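Local coordinates for protein phenolic acid decarboxylase (Sedimentibacter hydroxybenzoicus, PDB 7AE5) that catalyses the reversible, non-oxidative decarboxylation of 4-hydroxybenzoate and 3,4-dihydroxybenzoate, using prenylated FMN and manganese, at residues C[344-358]-C[381-395]. Residues are numbered along the deposited sequence; the frame is centred on the assembly and turned at random.
Sequences NAMYTHGIGVIISTK and YSKIVIVVDEFVDPF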
loop_
_atom_site.group_PDB
_atom_site.type_symbol
_atom_site.label_atom_id
_atom_site.label_comp_id
_atom_site.label_asym_id
_atom_site.label_seq_id
_atom_site.Cartn_x
_atom_site.Cartn_y
_atom_site.Cartn_z
ATOM N N ASN C 344 2.290 19.471 -21.142
ATOM C CA ASN C 344 2.091 18.571 -22.275
ATOM C C ASN C 344 0.913 17.667 -21.917
ATOM O O ASN C 344 1.079 16.665 -21.215
ATOM C CB ASN C 344 3.364 17.776 -22.566
ATOM C CG ASN C 344 3.154 16.656 -23.578
ATOM O OD1 ASN C 344 2.090 16.530 -24.183
ATOM N ND2 ASN C 344 4.186 15.841 -23.774
ATOM N N ALA C 345 -0.273 18.025 -22.404
ATOM C CA ALA C 345 -1.499 17.273 -22.155
ATOM C C ALA C 345 -2.058 16.683 -23.448
ATOM O O ALA C 345 -3.267 16.702 -23.687
ATOM C CB ALA C 345 -2.544 18.157 -21.476
ATOM N N MET C 346 -1.180 16.139 -24.286
ATOM C CA MET C 346 -1.519 15.753 -25.651
ATOM C C MET C 346 -2.021 14.321 -25.792
ATOM O O MET C 346 -2.293 13.891 -26.918
ATOM C CB MET C 346 -0.297 15.926 -26.561
ATOM C CG MET C 346 0.304 17.318 -26.589
ATOM S SD MET C 346 1.651 17.424 -27.787
ATOM C CE MET C 346 2.265 15.738 -27.775
ATOM N N TYR C 347 -2.152 13.572 -24.705
ATOM C CA TYR C 347 -2.297 12.123 -24.786
ATOM C C TYR C 347 -3.700 11.709 -24.361
ATOM O O TYR C 347 -4.040 11.762 -23.173
ATOM C CB TYR C 347 -1.216 11.454 -23.944
ATOM C CG TYR C 347 0.157 11.942 -24.345
ATOM C CD1 TYR C 347 0.621 11.759 -25.641
ATOM C CD2 TYR C 347 0.973 12.611 -23.446
ATOM C CE1 TYR C 347 1.867 12.216 -26.024
ATOM C CE2 TYR C 347 2.222 13.069 -23.821
ATOM C CZ TYR C 347 2.663 12.869 -25.110
ATOM O OH TYR C 347 3.903 13.327 -25.487
ATOM N N THR C 348 -4.499 11.291 -25.342
ATOM C CA THR C 348 -5.881 10.855 -25.142
ATOM C C THR C 348 -6.691 11.933 -24.421
ATOM O O THR C 348 -7.238 11.725 -23.336
ATOM C CB THR C 348 -5.931 9.523 -24.392
ATOM O OG1 THR C 348 -4.843 8.696 -24.822
ATOM C CG2 THR C 348 -7.243 8.805 -24.681
ATOM N N HIS C 349 -6.752 13.103 -25.059
ATOM C CA HIS C 349 -7.470 14.266 -24.535
ATOM C C HIS C 349 -7.061 14.581 -23.099
ATOM O O HIS C 349 -7.897 14.857 -22.238
ATOM C CB HIS C 349 -8.983 14.077 -24.632
ATOM C CG HIS C 349 -9.735 15.357 -24.824
ATOM N ND1 HIS C 349 -11.098 15.399 -25.022
ATOM C CD2 HIS C 349 -9.311 16.644 -24.854
ATOM C CE1 HIS C 349 -11.482 16.655 -25.164
ATOM N NE2 HIS C 349 -10.417 17.430 -25.065
ATOM N N GLY C 350 -5.760 14.528 -22.836
ATOM C CA GLY C 350 -5.256 14.943 -21.545
ATOM C C GLY C 350 -5.386 13.930 -20.431
ATOM O O GLY C 350 -5.253 14.301 -19.263
ATOM N N ILE C 351 -5.653 12.660 -20.748
ATOM C CA ILE C 351 -5.610 11.646 -19.700
ATOM C C ILE C 351 -4.176 11.448 -19.223
ATOM O O ILE C 351 -3.936 11.181 -18.040
ATOM C CB ILE C 351 -6.250 10.333 -20.187
ATOM C CG1 ILE C 351 -7.746 10.541 -20.430
ATOM C CG2 ILE C 351 -6.053 9.221 -19.169
ATOM C CD1 ILE C 351 -8.421 9.391 -21.141
ATOM N N GLY C 352 -3.204 11.598 -20.118
ATOM C CA GLY C 352 -1.796 11.630 -19.755
ATOM C C GLY C 352 -1.266 13.051 -19.858
ATOM O O GLY C 352 -1.453 13.721 -20.876
ATOM N N VAL C 353 -0.612 13.503 -18.787
ATOM C CA VAL C 353 -0.150 14.885 -18.678
ATOM C C VAL C 353 1.282 14.888 -18.165
ATOM O O VAL C 353 1.606 14.179 -17.206
ATOM C CB VAL C 353 -1.051 15.722 -17.747
ATOM C CG1 VAL C 353 -0.559 17.160 -17.677
ATOM C CG2 VAL C 353 -2.496 15.681 -18.218
ATOM N N ILE C 354 2.137 15.687 -18.798
ATOM C CA ILE C 354 3.505 15.909 -18.346
ATOM C C ILE C 354 3.689 17.404 -18.135
ATOM O O ILE C 354 3.521 18.194 -19.073
ATOM C CB ILE C 354 4.539 15.364 -19.344
ATOM C CG1 ILE C 354 4.134 13.969 -19.820
ATOM C CG2 ILE C 354 5.925 15.337 -18.715
ATOM C CD1 ILE C 354 5.041 13.406 -20.874
ATOM N N ILE C 355 4.029 17.792 -16.908
ATOM C CA ILE C 355 4.236 19.188 -16.543
ATOM C C ILE C 355 5.711 19.397 -16.239
ATOM O O ILE C 355 6.292 18.668 -15.427
ATOM C CB ILE C 355 3.382 19.595 -15.330
ATOM C CG1 ILE C 355 1.909 19.271 -15.566
ATOM C CG2 ILE C 355 3.565 21.075 -15.020
ATOM C CD1 ILE C 355 1.121 19.101 -14.283
ATOM N N SER C 356 6.312 20.390 -16.882
ATOM C CA SER C 356 7.635 20.867 -16.504
ATOM C C SER C 356 7.482 22.103 -15.634
ATOM O O SER C 356 6.683 22.994 -15.937
ATOM C CB SER C 356 8.494 21.184 -17.730
ATOM O OG SER C 356 8.028 22.336 -18.410
ATOM N N THR C 357 8.244 22.152 -14.549
ATOM C CA THR C 357 8.111 23.256 -13.615
ATOM C C THR C 357 9.425 23.452 -12.877
ATOM O O THR C 357 10.247 22.539 -12.772
ATOM C CB THR C 357 6.974 23.008 -12.619
ATOM O OG1 THR C 357 6.775 24.177 -11.812
ATOM C CG2 THR C 357 7.310 21.827 -11.725
ATOM N N LYS C 358 9.611 24.669 -12.377
ATOM C CA LYS C 358 10.633 24.924 -11.377
ATOM C C LYS C 358 10.073 24.553 -10.010
ATOM O O LYS C 358 8.930 24.890 -9.687
ATOM C CB LYS C 358 11.064 26.390 -11.406
ATOM C CG LYS C 358 12.394 26.655 -10.717
ATOM C CD LYS C 358 12.226 27.542 -9.493
ATOM C CE LYS C 358 13.568 27.807 -8.826
ATOM N NZ LYS C 358 14.499 28.542 -9.726
ATOM N N TYR C 381 -10.372 14.082 -16.226
ATOM C CA TYR C 381 -9.673 13.461 -17.348
ATOM C C TYR C 381 -8.300 12.916 -16.967
ATOM O O TYR C 381 -7.964 11.775 -17.303
ATOM C CB TYR C 381 -9.509 14.465 -18.495
ATOM C CG TYR C 381 -10.679 14.547 -19.445
ATOM C CD1 TYR C 381 -11.741 15.408 -19.198
ATOM C CD2 TYR C 381 -10.716 13.772 -20.596
ATOM C CE1 TYR C 381 -12.809 15.491 -20.071
ATOM C CE2 TYR C 381 -11.779 13.848 -21.473
ATOM C CZ TYR C 381 -12.822 14.710 -21.205
ATOM O OH TYR C 381 -13.884 14.788 -22.076
ATOM N N SER C 382 -7.498 13.718 -16.276
ATOM C CA SER C 382 -6.069 13.460 -16.139
ATOM C C SER C 382 -5.844 12.327 -15.146
ATOM O O SER C 382 -6.068 12.493 -13.943
ATOM C CB SER C 382 -5.358 14.733 -15.699
ATOM O OG SER C 382 -5.306 15.661 -16.767
ATOM N N LYS C 383 -5.394 11.178 -15.646
ATOM C CA LYS C 383 -5.143 10.008 -14.812
ATOM C C LYS C 383 -3.668 9.819 -14.482
ATOM O O LYS C 383 -3.335 9.451 -13.350
ATOM C CB LYS C 383 -5.679 8.746 -15.495
ATOM C CG LYS C 383 -5.486 7.476 -14.687
ATOM C CD LYS C 383 -6.096 6.274 -15.387
ATOM C CE LYS C 383 -5.422 6.012 -16.724
ATOM N NZ LYS C 383 -6.050 4.879 -17.458
ATOM N N ILE C 384 -2.775 10.070 -15.435
ATOM C CA ILE C 384 -1.342 9.893 -15.240
ATOM C C ILE C 384 -0.677 11.252 -15.388
ATOM O O ILE C 384 -0.718 11.855 -16.469
ATOM C CB ILE C 384 -0.752 8.877 -16.230
ATOM C CG1 ILE C 384 -1.458 7.529 -16.071
ATOM C CG2 ILE C 384 0.746 8.730 -16.006
ATOM C CD1 ILE C 384 -1.046 6.493 -17.090
ATOM N N VAL C 385 -0.068 11.733 -14.309
ATOM C CA VAL C 385 0.529 13.062 -14.259
ATOM C C VAL C 385 2.001 12.913 -13.901
ATOM O O VAL C 385 2.335 12.453 -12.801
ATOM C CB VAL C 385 -0.188 13.970 -13.248
ATOM C CG1 VAL C 385 0.432 15.360 -13.248
ATOM C CG2 VAL C 385 -1.673 14.039 -13.561
ATOM N N ILE C 386 2.875 13.308 -14.823
ATOM C CA ILE C 386 4.319 13.275 -14.628
ATOM C C ILE C 386 4.815 14.708 -14.534
ATOM O O ILE C 386 4.497 15.538 -15.394
ATOM C CB ILE C 386 5.026 12.525 -15.770
ATOM C CG1 ILE C 386 4.422 11.132 -15.954
ATOM C CG2 ILE C 386 6.523 12.439 -15.507
ATOM C CD1 ILE C 386 4.774 10.486 -17.272
ATOM N N VAL C 387 5.592 15.002 -13.495
ATOM C CA VAL C 387 6.170 16.325 -13.288
ATOM C C VAL C 387 7.679 16.222 -13.452
ATOM O O VAL C 387 8.323 15.379 -12.817
ATOM C CB VAL C 387 5.804 16.899 -11.909
ATOM C CG1 VAL C 387 6.241 18.350 -11.818
ATOM C CG2 VAL C 387 4.308 16.774 -11.664
ATOM N N VAL C 388 8.239 17.081 -14.301
ATOM C CA VAL C 388 9.666 17.100 -14.581
ATOM C C VAL C 388 10.203 18.498 -14.285
ATOM O O VAL C 388 9.448 19.450 -14.079
ATOM C CB VAL C 388 9.980 16.687 -16.032
ATOM C CG1 VAL C 388 9.452 15.284 -16.313
ATOM C CG2 VAL C 388 9.377 17.691 -17.005
ATOM N N ASP C 389 11.530 18.609 -14.271
ATOM C CA ASP C 389 12.170 19.866 -13.919
ATOM C C ASP C 389 12.037 20.884 -15.051
ATOM O O ASP C 389 11.572 20.583 -16.154
ATOM C CB ASP C 389 13.644 19.649 -13.579
ATOM C CG ASP C 389 13.840 18.902 -12.277
ATOM O OD1 ASP C 389 13.271 19.339 -11.253
ATOM O OD2 ASP C 389 14.570 17.887 -12.274
ATOM N N GLU C 390 12.481 22.108 -14.758
ATOM C CA GLU C 390 12.267 23.226 -15.670
ATOM C C GLU C 390 13.055 23.073 -16.964
ATOM O O GLU C 390 12.615 23.553 -18.014
ATOM C CB GLU C 390 12.630 24.538 -14.970
ATOM C CG GLU C 390 14.113 24.696 -14.655
ATOM C CD GLU C 390 14.490 24.141 -13.289
ATOM O OE1 GLU C 390 13.677 23.397 -12.698
ATOM O OE2 GLU C 390 15.603 24.449 -12.808
ATOM N N PHE C 391 14.207 22.408 -16.919
ATOM C CA PHE C 391 15.053 22.270 -18.096
ATOM C C PHE C 391 14.670 21.086 -18.974
ATOM O O PHE C 391 15.224 20.945 -20.069
ATOM C CB PHE C 391 16.525 22.140 -17.681
ATOM C CG PHE C 391 16.782 21.034 -16.701
ATOM C CD1 PHE C 391 16.667 21.256 -15.340
ATOM C CD2 PHE C 391 17.134 19.768 -17.141
ATOM C CE1 PHE C 391 16.901 20.239 -14.435
ATOM C CE2 PHE C 391 17.365 18.746 -16.241
ATOM C CZ PHE C 391 17.243 18.982 -14.887
ATOM N N VAL C 392 13.748 20.241 -18.530
ATOM C CA VAL C 392 13.323 19.080 -19.301
ATOM C C VAL C 392 12.159 19.481 -20.194
ATOM O O VAL C 392 11.151 20.015 -19.716
ATOM C CB VAL C 392 12.927 17.918 -18.375
ATOM C CG1 VAL C 392 12.154 16.860 -19.154
ATOM C CG2 VAL C 392 14.160 17.314 -17.729
ATOM N N ASP C 393 12.299 19.233 -21.487
ATOM C CA ASP C 393 11.213 19.450 -22.434
ATOM C C ASP C 393 10.149 18.383 -22.214
ATOM O O ASP C 393 10.405 17.207 -22.500
ATOM C CB ASP C 393 11.752 19.400 -23.867
ATOM C CG ASP C 393 10.688 19.696 -24.919
ATOM O OD1 ASP C 393 9.516 19.939 -24.560
ATOM O OD2 ASP C 393 11.033 19.682 -26.119
ATOM N N PRO C 394 8.957 18.731 -21.717
ATOM C CA PRO C 394 7.934 17.704 -21.472
ATOM C C PRO C 394 7.299 17.158 -22.740
ATOM O O PRO C 394 6.504 16.213 -22.654
ATOM C CB PRO C 394 6.905 18.441 -20.611
ATOM C CG PRO C 394 7.000 19.854 -21.080
ATOM C CD PRO C 394 8.453 20.088 -21.437
ATOM N N PHE C 395 7.611 17.724 -23.903
ATOM C CA PHE C 395 7.155 17.186 -25.175
ATOM C C PHE C 395 8.169 16.238 -25.801
ATOM O O PHE C 395 7.828 15.524 -26.751
ATOM C CB PHE C 395 6.844 18.329 -26.148
ATOM C CG PHE C 395 5.770 19.259 -25.660
ATOM C CD1 PHE C 395 4.434 18.988 -25.904
ATOM C CD2 PHE C 395 6.097 20.402 -24.946
ATOM C CE1 PHE C 395 3.444 19.841 -25.451
ATOM C CE2 PHE C 395 5.113 21.258 -24.492
ATOM C CZ PHE C 395 3.785 20.978 -24.743
HETATM O O HOH W 1 -13.399 13.842 -24.830
HETATM O O HOH W 2 10.710 22.605 -19.572
#
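Strands 352-357 and 384-388 pair in parallel at the heart of the mixed sheet of the UbiD C-terminal domain, G352 beside I384 through S356 beside V388, their axes 4.6 Å apart. The connection between them runs through helices 364-372 and 378-381, a beta-alpha-beta crossover. The ladder starts at I351 O, which accepts from both K383 N and I384 N, and ends where T357 N reaches V388 O. Just before it, S382 OG donates to G350 O at 2.8 Å, nearly in line with the carbonyl, and lies against V353 CG2.

After strand 384-388 the chain turns back over the sheet face that carries I354 and S356. P394 settles there, its CB 3.8 Å from I354 CG2 and its CG and CD beside S356 OG, while a water joins that hydroxyl to the carbonyls of E390 and V392. N344, on neighbouring strand 340-347, grips this return. With CG anti to the backbone N (chi1 170°), its amide lies almost flat on the F395 ring, the planes 19° apart and CB over the ring face. ND2 spends its hydrogens in the amide plane, on P394 O (2.6 Å, N-H...O 171°) and on Y347 OH (3.1 Å), and OD1 closes an Asx turn with M346 N. M346 SD meets the ring edge, 3.7 Å from F395 CD1. A leucine in place of N344 would probably leave P394 O and Y347 OH without their shared donor and undo the Asx turn.

At the other end, a water bridges H349 ND1 and Y381 OH, near the predicted manganese and prenylated-FMN sites. Backbone bonds thus carry most of the strand pairing, while the returning loop is held by the buried N344 amide, satisfied at both its oxygen and its nitrogen, together with a water bridge and the packing of P394.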